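NURA (Sulfolobus solfataricus, PDB 2YGK) cleaves DNA as a manganese-dependent nuclease of double-strand break repair, probably working with the HerA helicase to resect the 5' strand and leave a long 3' single strand. Local coordinates at residues A[36-41]-A[207-212]; A[76-81]-A[121-126]; A[115-120]-A[180-185]; A[259-264]-A[268-273]. One frame throughout, in Å; residues are numbered along the deposited sequence.

Contact 1: residues A[36-41]-A[207-212]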
loop_
_atom_site.group_PDB
_atom_site.type_symbol
_atom_site.label_atom_id
_atom_site.label_comp_id
_atom_site.label_asym_id
_atom_site.label_seq_id
_atom_site.Cartn_x
_atom_site.Cartn_y
_atom_site.Cartn_z
ATOM N N ASN A 36 -22.250 -8.619 -25.693
ATOM C CA ASN A 36 -23.548 -8.149 -26.184
ATOM C C ASN A 36 -24.691 -9.117 -25.833
ATOM O O ASN A 36 -25.814 -8.684 -25.608
ATOM C CB ASN A 36 -23.458 -7.866 -27.687
ATOM C CG ASN A 36 -22.344 -6.868 -28.027
ATOM O OD1 ASN A 36 -22.148 -5.864 -27.327
ATOM N ND2 ASN A 36 -21.606 -7.150 -29.097
ATOM N N GLU A 37 -24.382 -10.412 -25.755
ATOM C CA GLU A 37 -25.271 -11.399 -25.152
ATOM C C GLU A 37 -25.660 -10.945 -23.755
ATOM O O GLU A 37 -26.824 -10.930 -23.412
ATOM C CB GLU A 37 -24.586 -12.770 -25.021
ATOM C CG GLU A 37 -24.017 -13.404 -26.327
ATOM C CD GLU A 37 -25.015 -14.207 -27.116
ATOM O OE1 GLU A 37 -26.152 -14.413 -26.641
ATOM O OE2 GLU A 37 -24.648 -14.637 -28.225
ATOM N N TYR A 38 -24.664 -10.566 -22.955
ATOM C CA TYR A 38 -24.850 -10.269 -21.523
ATOM C C TYR A 38 -25.054 -8.800 -21.165
ATOM O O TYR A 38 -25.041 -8.485 -19.993
ATOM C CB TYR A 38 -23.624 -10.698 -20.731
ATOM C CG TYR A 38 -23.408 -12.151 -20.449
ATOM C CD1 TYR A 38 -24.226 -13.155 -20.952
ATOM C CD2 TYR A 38 -22.330 -12.521 -19.674
ATOM C CE1 TYR A 38 -23.953 -14.499 -20.652
ATOM C CE2 TYR A 38 -22.062 -13.817 -19.378
ATOM C CZ TYR A 38 -22.855 -14.805 -19.858
ATOM O OH TYR A 38 -22.495 -16.087 -19.511
ATOM N N TRP A 39 -25.181 -7.914 -22.145
ATOM C CA TRP A 39 -25.493 -6.497 -21.888
ATOM C C TRP A 39 -26.910 -6.108 -22.371
ATOM O O TRP A 39 -27.378 -6.550 -23.440
ATOM C CB TRP A 39 -24.454 -5.611 -22.561
ATOM C CG TRP A 39 -24.544 -4.126 -22.257
ATOM C CD1 TRP A 39 -24.865 -3.133 -23.140
ATOM C CD2 TRP A 39 -24.251 -3.472 -21.015
ATOM N NE1 TRP A 39 -24.818 -1.912 -22.512
ATOM C CE2 TRP A 39 -24.440 -2.094 -21.211
ATOM C CE3 TRP A 39 -23.860 -3.920 -19.763
ATOM C CZ2 TRP A 39 -24.252 -1.147 -20.184
ATOM C CZ3 TRP A 39 -23.660 -2.983 -18.732
ATOM C CH2 TRP A 39 -23.860 -1.610 -18.955
ATOM N N ASN A 40 -27.582 -5.280 -21.581
ATOM C CA ASN A 40 -28.914 -4.803 -21.919
ATOM C C ASN A 40 -28.913 -3.298 -22.052
ATOM O O ASN A 40 -28.607 -2.591 -21.089
ATOM C CB ASN A 40 -29.925 -5.234 -20.854
ATOM C CG ASN A 40 -30.013 -6.739 -20.729
ATOM O OD1 ASN A 40 -30.748 -7.417 -21.489
ATOM N ND2 ASN A 40 -29.241 -7.289 -19.774
ATOM N N GLU A 41 -29.226 -2.807 -23.243
ATOM C CA GLU A 41 -29.384 -1.375 -23.455
ATOM C C GLU A 41 -30.602 -0.905 -22.706
ATOM O O GLU A 41 -31.602 -1.602 -22.658
ATOM C CB GLU A 41 -29.509 -1.057 -24.944
ATOM C CG GLU A 41 -28.209 -1.226 -25.675
ATOM C CD GLU A 41 -28.288 -0.993 -27.179
ATOM O OE1 GLU A 41 -29.111 -0.133 -27.631
ATOM O OE2 GLU A 41 -27.498 -1.682 -27.902
ATOM N N ARG A 207 -15.329 -11.713 -11.899
ATOM C CA ARG A 207 -15.226 -12.468 -13.150
ATOM C C ARG A 207 -16.402 -13.420 -13.302
ATOM O O ARG A 207 -16.427 -14.256 -14.214
ATOM C CB ARG A 207 -13.893 -13.235 -13.199
ATOM C CG ARG A 207 -12.705 -12.320 -13.507
ATOM C CD ARG A 207 -11.374 -12.925 -13.186
ATOM N NE ARG A 207 -10.263 -12.051 -13.593
ATOM C CZ ARG A 207 -9.802 -11.022 -12.887
ATOM N NH1 ARG A 207 -10.351 -10.697 -11.724
ATOM N NH2 ARG A 207 -8.788 -10.304 -13.357
ATOM N N ASP A 208 -17.388 -13.266 -12.423
ATOM C CA ASP A 208 -18.567 -14.106 -12.425
ATOM C C ASP A 208 -19.143 -14.188 -13.797
ATOM O O ASP A 208 -19.569 -15.258 -14.209
ATOM C CB ASP A 208 -19.631 -13.544 -11.487
ATOM C CG ASP A 208 -19.330 -13.837 -10.028
ATOM O OD1 ASP A 208 -19.273 -15.041 -9.679
ATOM O OD2 ASP A 208 -19.155 -12.870 -9.244
ATOM N N LEU A 209 -19.161 -13.066 -14.514
ATOM C CA LEU A 209 -19.826 -13.039 -15.819
ATOM C C LEU A 209 -19.043 -13.789 -16.870
ATOM O O LEU A 209 -19.493 -14.834 -17.338
ATOM C CB LEU A 209 -20.102 -11.609 -16.301
ATOM C CG LEU A 209 -21.332 -10.929 -15.718
ATOM C CD1 LEU A 209 -21.542 -9.623 -16.455
ATOM C CD2 LEU A 209 -22.560 -11.844 -15.808
ATOM N N PHE A 210 -17.873 -13.259 -17.217
ATOM C CA PHE A 210 -17.139 -13.696 -18.394
ATOM C C PHE A 210 -16.002 -14.656 -18.112
ATOM O O PHE A 210 -15.565 -15.348 -19.018
ATOM C CB PHE A 210 -16.583 -12.491 -19.126
ATOM C CG PHE A 210 -17.608 -11.469 -19.458
ATOM C CD1 PHE A 210 -18.571 -11.717 -20.428
ATOM C CD2 PHE A 210 -17.610 -10.248 -18.825
ATOM C CE1 PHE A 210 -19.522 -10.758 -20.755
ATOM C CE2 PHE A 210 -18.561 -9.287 -19.134
ATOM C CZ PHE A 210 -19.513 -9.540 -20.107
ATOM N N GLY A 211 -15.500 -14.686 -16.881
ATOM C CA GLY A 211 -14.464 -15.647 -16.495
ATOM C C GLY A 211 -13.182 -15.543 -17.310
ATOM O O GLY A 211 -12.691 -16.548 -17.831
ATOM N N THR A 212 -12.651 -14.323 -17.417
ATOM C CA THR A 212 -11.481 -14.047 -18.235
ATOM C C THR A 212 -10.336 -13.547 -17.362
ATOM O O THR A 212 -10.481 -13.423 -16.149
ATOM C CB THR A 212 -11.791 -13.007 -19.329
ATOM O OG1 THR A 212 -11.955 -11.706 -18.745
ATOM C CG2 THR A 212 -13.056 -13.396 -20.107
#

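Contact 2: residues A[76-81]-A[121-126]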
loop_
_atom_site.group_PDB
_atom_site.type_symbol
_atom_site.label_atom_id
_atom_site.label_comp_id
_atom_site.label_asym_id
_atom_site.label_seq_id
_atom_site.Cartn_x
_atom_site.Cartn_y
_atom_site.Cartn_z
ATOM N N ALA A 76 -15.595 10.397 8.116
ATOM C CA ALA A 76 -16.651 9.937 7.250
ATOM C C ALA A 76 -17.752 10.990 7.252
ATOM O O ALA A 76 -17.898 11.759 8.212
ATOM C CB ALA A 76 -17.166 8.555 7.689
ATOM N N GLU A 77 -18.496 11.028 6.163
ATOM C CA GLU A 77 -19.576 11.958 6.004
ATOM C C GLU A 77 -20.782 11.286 5.370
ATOM O O GLU A 77 -20.641 10.503 4.450
ATOM C CB GLU A 77 -19.094 13.084 5.113
ATOM C CG GLU A 77 -20.098 14.179 4.886
ATOM C CD GLU A 77 -19.490 15.343 4.163
ATOM O OE1 GLU A 77 -19.385 15.347 2.970
ATOM O OE2 GLU A 77 -19.070 16.301 4.756
ATOM N N SER A 78 -21.966 11.591 5.884
ATOM C CA SER A 78 -23.215 11.260 5.218
ATOM C C SER A 78 -23.695 12.514 4.470
ATOM O O SER A 78 -23.490 13.653 4.915
ATOM C CB SER A 78 -24.294 10.753 6.208
ATOM O OG SER A 78 -24.648 11.763 7.144
ATOM N N VAL A 79 -24.320 12.269 3.328
ATOM C CA VAL A 79 -24.775 13.308 2.432
ATOM C C VAL A 79 -26.172 12.931 1.932
ATOM O O VAL A 79 -26.361 11.829 1.396
ATOM C CB VAL A 79 -23.812 13.443 1.228
ATOM C CG1 VAL A 79 -24.463 14.197 0.121
ATOM C CG2 VAL A 79 -22.542 14.124 1.641
ATOM N N ILE A 80 -27.140 13.835 2.136
ATOM C CA ILE A 80 -28.485 13.662 1.578
ATOM C C ILE A 80 -28.632 14.410 0.251
ATOM O O ILE A 80 -28.343 15.604 0.174
ATOM C CB ILE A 80 -29.606 14.099 2.578
ATOM C CG1 ILE A 80 -30.969 13.538 2.142
ATOM C CG2 ILE A 80 -29.687 15.633 2.707
ATOM C CD1 ILE A 80 -31.892 13.176 3.304
ATOM N N GLY A 81 -29.087 13.696 -0.785
ATOM C CA GLY A 81 -29.337 14.287 -2.115
ATOM C C GLY A 81 -30.636 13.890 -2.833
ATOM O O GLY A 81 -31.071 12.744 -2.775
ATOM N N LEU A 121 -26.089 3.762 9.792
ATOM C CA LEU A 121 -27.124 3.513 10.778
ATOM C C LEU A 121 -27.653 4.814 11.320
ATOM O O LEU A 121 -28.851 4.944 11.550
ATOM C CB LEU A 121 -26.616 2.677 11.926
ATOM C CG LEU A 121 -26.359 1.232 11.550
ATOM C CD1 LEU A 121 -25.419 0.640 12.589
ATOM C CD2 LEU A 121 -27.653 0.405 11.451
ATOM N N ARG A 122 -26.790 5.787 11.535
ATOM C CA ARG A 122 -27.292 7.063 11.982
ATOM C C ARG A 122 -28.335 7.635 11.006
ATOM O O ARG A 122 -29.459 7.847 11.386
ATOM C CB ARG A 122 -26.163 8.060 12.215
ATOM C CG ARG A 122 -26.580 9.242 13.072
ATOM C CD ARG A 122 -25.395 10.091 13.489
ATOM N NE ARG A 122 -25.780 11.497 13.595
ATOM C CZ ARG A 122 -24.937 12.519 13.745
ATOM N NH1 ARG A 122 -23.617 12.321 13.814
ATOM N NH2 ARG A 122 -25.429 13.758 13.811
ATOM N N ASP A 123 -27.972 7.867 9.755
ATOM C CA ASP A 123 -28.794 8.711 8.894
ATOM C C ASP A 123 -29.460 7.952 7.787
ATOM O O ASP A 123 -30.117 8.556 6.951
ATOM C CB ASP A 123 -27.958 9.840 8.268
ATOM C CG ASP A 123 -27.207 10.678 9.310
ATOM O OD1 ASP A 123 -27.818 11.133 10.311
ATOM O OD2 ASP A 123 -26.003 10.903 9.109
ATOM N N GLY A 124 -29.317 6.636 7.780
ATOM C CA GLY A 124 -29.871 5.832 6.684
ATOM C C GLY A 124 -31.366 5.975 6.481
ATOM O O GLY A 124 -31.851 6.058 5.361
ATOM N N SER A 125 -32.097 6.028 7.582
ATOM C CA SER A 125 -33.544 6.083 7.559
ATOM C C SER A 125 -34.065 7.415 7.059
ATOM O O SER A 125 -35.249 7.544 6.843
ATOM C CB SER A 125 -34.069 5.815 8.949
ATOM O OG SER A 125 -33.281 6.523 9.875
ATOM N N LYS A 126 -33.198 8.387 6.828
ATOM C CA LYS A 126 -33.641 9.659 6.268
ATOM C C LYS A 126 -33.819 9.652 4.737
ATOM O O LYS A 126 -34.215 10.666 4.150
ATOM C CB LYS A 126 -32.680 10.774 6.679
ATOM C CG LYS A 126 -32.434 10.788 8.157
ATOM C CD LYS A 126 -31.937 12.112 8.648
ATOM C CE LYS A 126 -31.797 12.116 10.185
ATOM N NZ LYS A 126 -30.696 11.251 10.665
#

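Contact 3: residues A[115-120]-A[180-185]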
loop_
_atom_site.group_PDB
_atom_site.type_symbol
_atom_site.label_atom_id
_atom_site.label_comp_id
_atom_site.label_asym_id
_atom_site.label_seq_id
_atom_site.Cartn_x
_atom_site.Cartn_y
_atom_site.Cartn_z
ATOM N N LEU A 115 -16.669 4.089 10.823
ATOM C CA LEU A 115 -17.385 5.358 10.933
ATOM C C LEU A 115 -18.398 5.509 9.805
ATOM O O LEU A 115 -19.512 6.030 10.015
ATOM C CB LEU A 115 -16.432 6.549 10.924
ATOM C CG LEU A 115 -15.483 6.681 12.122
ATOM C CD1 LEU A 115 -14.532 7.864 11.886
ATOM C CD2 LEU A 115 -16.220 6.845 13.430
ATOM N N GLU A 116 -18.018 5.066 8.606
ATOM C CA GLU A 116 -18.944 5.028 7.485
ATOM C C GLU A 116 -20.162 4.218 7.883
ATOM O O GLU A 116 -21.279 4.723 7.885
ATOM C CB GLU A 116 -18.304 4.390 6.246
ATOM C CG GLU A 116 -17.310 5.258 5.572
ATOM C CD GLU A 116 -16.504 4.575 4.471
ATOM O OE1 GLU A 116 -17.064 4.064 3.515
ATOM O OE2 GLU A 116 -15.279 4.588 4.542
ATOM N N LEU A 117 -19.937 2.953 8.226
ATOM C CA LEU A 117 -21.044 2.052 8.502
ATOM C C LEU A 117 -21.850 2.566 9.673
ATOM O O LEU A 117 -23.069 2.480 9.639
ATOM C CB LEU A 117 -20.570 0.644 8.802
ATOM C CG LEU A 117 -19.759 -0.100 7.722
ATOM C CD1 LEU A 117 -19.209 -1.342 8.427
ATOM C CD2 LEU A 117 -20.562 -0.434 6.386
ATOM N N SER A 118 -21.223 3.145 10.693
ATOM C CA SER A 118 -22.081 3.690 11.744
ATOM C C SER A 118 -22.892 4.925 11.307
ATOM O O SER A 118 -23.945 5.159 11.834
ATOM C CB SER A 118 -21.315 3.939 13.039
ATOM O OG SER A 118 -20.640 5.159 12.966
ATOM N N LEU A 119 -22.437 5.699 10.337
ATOM C CA LEU A 119 -23.261 6.801 9.819
ATOM C C LEU A 119 -24.397 6.257 8.946
ATOM O O LEU A 119 -25.469 6.863 8.828
ATOM C CB LEU A 119 -22.419 7.807 9.022
ATOM C CG LEU A 119 -21.445 8.669 9.827
ATOM C CD1 LEU A 119 -20.574 9.550 8.962
ATOM C CD2 LEU A 119 -22.238 9.536 10.745
ATOM N N ALA A 120 -24.186 5.107 8.336
ATOM C CA ALA A 120 -25.273 4.478 7.593
ATOM C C ALA A 120 -26.418 4.141 8.565
ATOM O O ALA A 120 -27.603 4.231 8.214
ATOM C CB ALA A 120 -24.773 3.232 6.867
ATOM N N LEU A 180 -14.300 -7.600 13.070
ATOM C CA LEU A 180 -15.567 -8.053 13.649
ATOM C C LEU A 180 -16.600 -6.928 13.720
ATOM O O LEU A 180 -17.730 -7.085 13.256
ATOM C CB LEU A 180 -15.363 -8.639 15.047
ATOM C CG LEU A 180 -15.407 -10.163 15.185
ATOM C CD1 LEU A 180 -15.366 -10.543 16.659
ATOM C CD2 LEU A 180 -16.654 -10.771 14.537
ATOM N N LEU A 181 -16.192 -5.788 14.273
ATOM C CA LEU A 181 -17.074 -4.618 14.363
ATOM C C LEU A 181 -17.732 -4.281 13.020
ATOM O O LEU A 181 -18.948 -4.081 12.931
ATOM C CB LEU A 181 -16.306 -3.392 14.875
ATOM C CG LEU A 181 -17.191 -2.173 15.149
ATOM C CD1 LEU A 181 -18.365 -2.553 16.055
ATOM C CD2 LEU A 181 -16.401 -1.016 15.729
ATOM N N ASN A 182 -16.929 -4.219 11.971
ATOM C CA ASN A 182 -17.494 -3.981 10.653
ATOM C C ASN A 182 -18.533 -5.043 10.240
ATOM O O ASN A 182 -19.602 -4.702 9.738
ATOM C CB ASN A 182 -16.392 -3.893 9.631
ATOM C CG ASN A 182 -15.462 -2.755 9.898
ATOM O OD1 ASN A 182 -15.791 -1.843 10.636
ATOM N ND2 ASN A 182 -14.296 -2.790 9.283
ATOM N N GLN A 183 -18.240 -6.317 10.476
ATOM C CA GLN A 183 -19.176 -7.394 10.118
ATOM C C GLN A 183 -20.500 -7.251 10.870
ATOM O O GLN A 183 -21.572 -7.440 10.298
ATOM C CB GLN A 183 -18.560 -8.783 10.359
ATOM C CG GLN A 183 -17.471 -9.160 9.346
ATOM C CD GLN A 183 -16.856 -10.552 9.541
ATOM O OE1 GLN A 183 -17.042 -11.217 10.569
ATOM N NE2 GLN A 183 -16.110 -10.992 8.537
ATOM N N PHE A 184 -20.416 -6.876 12.135
ATOM C CA PHE A 184 -21.577 -6.666 12.977
ATOM C C PHE A 184 -22.334 -5.434 12.529
ATOM O O PHE A 184 -23.567 -5.450 12.462
ATOM C CB PHE A 184 -21.138 -6.544 14.431
ATOM C CG PHE A 184 -22.234 -6.140 15.384
ATOM C CD1 PHE A 184 -23.203 -7.054 15.793
ATOM C CD2 PHE A 184 -22.277 -4.850 15.902
ATOM C CE1 PHE A 184 -24.201 -6.679 16.689
ATOM C CE2 PHE A 184 -23.272 -4.472 16.812
ATOM C CZ PHE A 184 -24.232 -5.387 17.203
ATOM N N LEU A 185 -21.609 -4.379 12.169
ATOM C CA LEU A 185 -22.223 -3.172 11.610
ATOM C C LEU A 185 -22.916 -3.357 10.251
ATOM O O LEU A 185 -24.006 -2.818 10.020
ATOM C CB LEU A 185 -21.171 -2.073 11.521
ATOM C CG LEU A 185 -20.805 -1.541 12.891
ATOM C CD1 LEU A 185 -19.619 -0.609 12.771
ATOM C CD2 LEU A 185 -21.998 -0.837 13.562
#

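Contact 4: residues A[259-264]-A[268-273]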
loop_
_atom_site.group_PDB
_atom_site.type_symbol
_atom_site.label_atom_id
_atom_site.label_comp_id
_atom_site.label_asym_id
_atom_site.label_seq_id
_atom_site.Cartn_x
_atom_site.Cartn_y
_atom_site.Cartn_z
ATOM N N PHE A 259 -25.158 -6.423 -10.226
ATOM C CA PHE A 259 -25.180 -6.113 -11.652
ATOM C C PHE A 259 -24.224 -4.968 -11.910
ATOM O O PHE A 259 -23.837 -4.265 -10.981
ATOM C CB PHE A 259 -26.584 -5.761 -12.139
ATOM C CG PHE A 259 -27.187 -4.559 -11.482
ATOM C CD1 PHE A 259 -27.871 -4.672 -10.293
ATOM C CD2 PHE A 259 -27.111 -3.325 -12.068
ATOM C CE1 PHE A 259 -28.441 -3.531 -9.660
ATOM C CE2 PHE A 259 -27.690 -2.189 -11.449
ATOM C CZ PHE A 259 -28.337 -2.302 -10.248
ATOM N N TYR A 260 -23.863 -4.794 -13.178
ATOM C CA TYR A 260 -23.075 -3.676 -13.653
ATOM C C TYR A 260 -23.962 -2.772 -14.438
ATOM O O TYR A 260 -24.797 -3.219 -15.205
ATOM C CB TYR A 260 -21.998 -4.182 -14.542
ATOM C CG TYR A 260 -20.995 -4.983 -13.792
ATOM C CD1 TYR A 260 -19.933 -4.349 -13.091
ATOM C CD2 TYR A 260 -21.068 -6.362 -13.759
ATOM C CE1 TYR A 260 -18.984 -5.082 -12.412
ATOM C CE2 TYR A 260 -20.090 -7.119 -13.079
ATOM C CZ TYR A 260 -19.064 -6.465 -12.396
ATOM O OH TYR A 260 -18.103 -7.203 -11.725
ATOM N N THR A 261 -23.825 -1.480 -14.259
ATOM C CA THR A 261 -24.692 -0.565 -14.995
ATOM C C THR A 261 -23.829 0.586 -15.439
ATOM O O THR A 261 -22.808 0.884 -14.816
ATOM C CB THR A 261 -25.890 -0.050 -14.096
ATOM O OG1 THR A 261 -26.788 0.809 -14.848
ATOM C CG2 THR A 261 -25.352 0.650 -12.883
ATOM N N ARG A 262 -24.232 1.164 -16.566
ATOM C CA ARG A 262 -23.765 2.429 -17.046
ATOM C C ARG A 262 -24.980 3.288 -17.030
ATOM O O ARG A 262 -25.948 2.951 -17.714
ATOM C CB ARG A 262 -23.247 2.301 -18.484
ATOM C CG ARG A 262 -22.863 3.649 -19.109
ATOM C CD ARG A 262 -22.320 3.501 -20.506
ATOM N NE ARG A 262 -21.025 2.803 -20.601
ATOM C CZ ARG A 262 -20.807 1.589 -21.122
ATOM N NH1 ARG A 262 -21.798 0.858 -21.611
ATOM N NH2 ARG A 262 -19.568 1.089 -21.160
ATOM N N LEU A 263 -24.936 4.402 -16.295
ATOM C CA LEU A 263 -26.101 5.281 -16.106
ATOM C C LEU A 263 -26.312 6.246 -17.253
ATOM O O LEU A 263 -27.407 6.793 -17.402
ATOM C CB LEU A 263 -25.981 6.095 -14.826
ATOM C CG LEU A 263 -25.885 5.187 -13.601
ATOM C CD1 LEU A 263 -25.401 5.983 -12.462
ATOM C CD2 LEU A 263 -27.199 4.448 -13.263
ATOM N N ASP A 264 -25.272 6.441 -18.061
ATOM C CA ASP A 264 -25.226 7.508 -19.057
ATOM C C ASP A 264 -24.358 7.062 -20.232
ATOM O O ASP A 264 -23.237 6.540 -20.036
ATOM C CB ASP A 264 -24.651 8.741 -18.398
ATOM C CG ASP A 264 -24.564 9.915 -19.320
ATOM O OD1 ASP A 264 -24.959 9.806 -20.506
ATOM O OD2 ASP A 264 -24.070 10.977 -18.843
ATOM N N ARG A 268 -18.674 5.721 -17.517
ATOM C CA ARG A 268 -18.067 4.609 -16.815
ATOM C C ARG A 268 -19.129 3.601 -16.494
ATOM O O ARG A 268 -20.295 3.943 -16.457
ATOM C CB ARG A 268 -17.452 5.116 -15.517
ATOM C CG ARG A 268 -18.509 5.728 -14.577
ATOM C CD ARG A 268 -17.975 5.930 -13.205
ATOM N NE ARG A 268 -16.986 6.993 -13.210
ATOM C CZ ARG A 268 -15.703 6.865 -12.869
ATOM N NH1 ARG A 268 -15.199 5.692 -12.492
ATOM N NH2 ARG A 268 -14.912 7.940 -12.912
ATOM N N VAL A 269 -18.729 2.359 -16.276
ATOM C CA VAL A 269 -19.602 1.344 -15.758
ATOM C C VAL A 269 -19.285 1.236 -14.270
ATOM O O VAL A 269 -18.095 1.244 -13.865
ATOM C CB VAL A 269 -19.336 -0.010 -16.431
ATOM C CG1 VAL A 269 -20.169 -1.107 -15.790
ATOM C CG2 VAL A 269 -19.590 0.060 -17.980
ATOM N N ILE A 270 -20.340 1.109 -13.461
ATOM C CA ILE A 270 -20.195 0.859 -12.026
ATOM C C ILE A 270 -20.804 -0.496 -11.647
ATOM O O ILE A 270 -21.697 -0.998 -12.345
ATOM C CB ILE A 270 -20.876 1.950 -11.211
ATOM C CG1 ILE A 270 -22.380 1.967 -11.452
ATOM C CG2 ILE A 270 -20.304 3.302 -11.558
ATOM C CD1 ILE A 270 -23.149 3.072 -10.682
ATOM N N ARG A 271 -20.304 -1.083 -10.551
ATOM C CA ARG A 271 -20.861 -2.300 -9.968
ATOM C C ARG A 271 -21.848 -1.928 -8.873
ATOM O O ARG A 271 -21.562 -1.073 -8.031
ATOM C CB ARG A 271 -19.754 -3.119 -9.330
ATOM C CG ARG A 271 -20.210 -4.495 -8.833
ATOM C CD ARG A 271 -19.128 -5.184 -7.995
ATOM N NE ARG A 271 -19.645 -6.419 -7.390
ATOM C CZ ARG A 271 -19.084 -7.626 -7.482
ATOM N NH1 ARG A 271 -17.932 -7.835 -8.152
ATOM N NH2 ARG A 271 -19.690 -8.657 -6.906
ATOM N N VAL A 272 -23.008 -2.577 -8.858
ATOM C CA VAL A 272 -23.959 -2.372 -7.767
ATOM C C VAL A 272 -24.235 -3.703 -7.106
ATOM O O VAL A 272 -24.587 -4.653 -7.793
ATOM C CB VAL A 272 -25.286 -1.821 -8.267
ATOM C CG1 VAL A 272 -26.197 -1.647 -7.114
ATOM C CG2 VAL A 272 -25.117 -0.493 -9.021
ATOM N N ASP A 273 -24.083 -3.774 -5.787
ATOM C CA ASP A 273 -24.529 -4.923 -5.004
ATOM C C ASP A 273 -25.721 -4.501 -4.183
ATOM O O ASP A 273 -25.697 -3.475 -3.539
ATOM C CB ASP A 273 -23.464 -5.399 -4.038
ATOM C CG ASP A 273 -22.171 -5.797 -4.724
ATOM O OD1 ASP A 273 -22.302 -6.209 -5.882
ATOM O OD2 ASP A 273 -21.048 -5.662 -4.097
#

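Contact 1: residues A[36-41]-A[207-212]
L209 and F210, the two loop residues that touch Y38, are both tied to the carboxylate of D216, L209 N bonding to OD2 and F210 N to OD1, which probably steadies this part of the loop. This is surface packing at one edge of the RNase H-like NurA fold: Y38, where helix 17-38 passes into strand 39-41, reaches the loop between strand 197-201 and helix 216-223. The ring is put there by a first torsion that sets CG beside the backbone N, anti to the carbonyl carbon (chi1 -76°). Its CD2 then lies 3.5 Å from CE1 of F210; the two rings are nearly parallel, 26° apart, but slid past each other so that they barely overlap. A tyrosine suits a half-exposed site, offering a broad apolar flank with a hydroxyl at its end. CD2 of Y38 also meets CD2 of L209 at 3.9 Å, while CE2, at the ring edge, lies 3.4 Å from O of L209. Cut back to an alanine, this residue loses its ring, and F210 is likely to be freer to turn, with a gap beside L209. G211, at positive phi, closes the turn by donating its N to O of R207 at 2.9 Å, and NE of R207 bonds back to O of T212, also at 2.9 Å and near the guanidinium plane.

Contact 2: residues A[76-81]-A[121-126]
Strand and helix come close at two points, with the CA atoms of S78 and D123 7.2 Å apart and those of I80 and K126 8.0 Å apart. The contact belongs to the alpha/beta layering of the RNase H-like fold, in which helix 104-123 packs on the central sheet. Alternation along strand 70-82 turns S78 and I80 to the helix, while V79 faces helix 300-309 on the other side. S78 OG donates a short hydrogen bond of 2.5 Å to OD2 of D123, met on its anti side and 34° out of the carboxylate plane. S90, on the adjoining strand, gives that oxygen a second bond, and its N bonds S78 OG. Small hydroxyl side chains suit this spot because they satisfy a buried carboxylate without taking much room. The other oxygen, OD1, takes NZ of K126 at 2.9 Å on its anti lone pair, and R122 adds a longer, purely electrostatic attraction; these charges probably help keep D123 ionised despite its burial. The turn at residues 123-126, with K126 N bonded to D123 O, places K126 nearby, and a bend at its last torsion (chi4 69°) brings NZ to OD1. Beyond this polar knot, I80 extends its CD1 to 3.5 Å from O of K126.

Contact 3: residues A[115-120]-A[180-185]
L117 carries CG beside the backbone N and anti to the carbonyl carbon (chi1 -60°), and with the chain extended further (chi2 169°) its CD1 is pushed across to the facing helix. There it touches O of N182 at 3.6 Å and CB of L185 at 3.7 Å; L185 offers that CB, and the two leucine side chains cross obliquely. The backbones are near as well: the CA atoms of L117 and L185 lie 6.2 Å apart. This is buried helix-helix packing in the RNase H-like fold, with helix 104-123 set between the central sheet, where L115 and L119 meet A76, and helix 171-193. Leucine suits the interface because a single methyl, CD1, fits between N182 and L185, one turn apart on the facing helix. N182 takes part through its own CB, 4.0 Å from CD1 of L117, and its side chain also packs on L110, E113 and A114. At the partly exposed flank, S118 folds its hydroxyl back onto its own helix, where OG bonds to O of L115 at 3.3 Å.

Contact 4: residues A[259-264]-A[268-273]
F259 and V272 form the tight end: the ring lies flat over the valine, whose CB sits 3.9 Å from the ring centroid and 21° off its normal, a CH-pi contact. The first torsion of F259 (chi1 61°) folds CG back between the backbone N and the carbonyl carbon, bringing the ring onto its neighbour. On the same face CG2 of T261 meets CG1 of I270 at 3.6 Å, and helix 280-291 covers this apolar surface. With an alanine here in place of F259 the ring is gone, and V272 is likely to lose its cover, with a gap left beside V283. The backbone is a beta hairpin; F259 and V272, like T261 and I270, are hydrogen-bonded pairs, V272 N donating to F259 O at 2.8 Å. On the opposite face Y260 packs on helix 216-223, while R271 NH1 bonds to S204 OG. Near the turn CG2 of V269 still lies over the R262 guanidinium, 3.3 Å from NH2, and NH1 bonds to T224. Looser are the partly exposed D264 and R268, whose side chains stay over 6 Å away.

Overall arrangement
Contacts 3 and 4 lie in the protein's interior, contact 2 is partly buried and contact 1 is at the surface. Contacts 2 and 3 share helix 104-123, one joining it to the sheet and the other to helix 171-193, and they touch, for example, where L121 meets L185. Contacts 1 and 4 meet toward the other end of the sheet that contact 2 reaches, W39 packing on R262 and L209 on Y260. Chemistry follows place: mainly apolar packing around a leucine between buried helices, a backbone ladder with one largely apolar face in the hairpin, a buried carboxylate balanced by hydroxyls and a lysine beside the sheet, and slid-apart aromatic rings and a leucine at the surface.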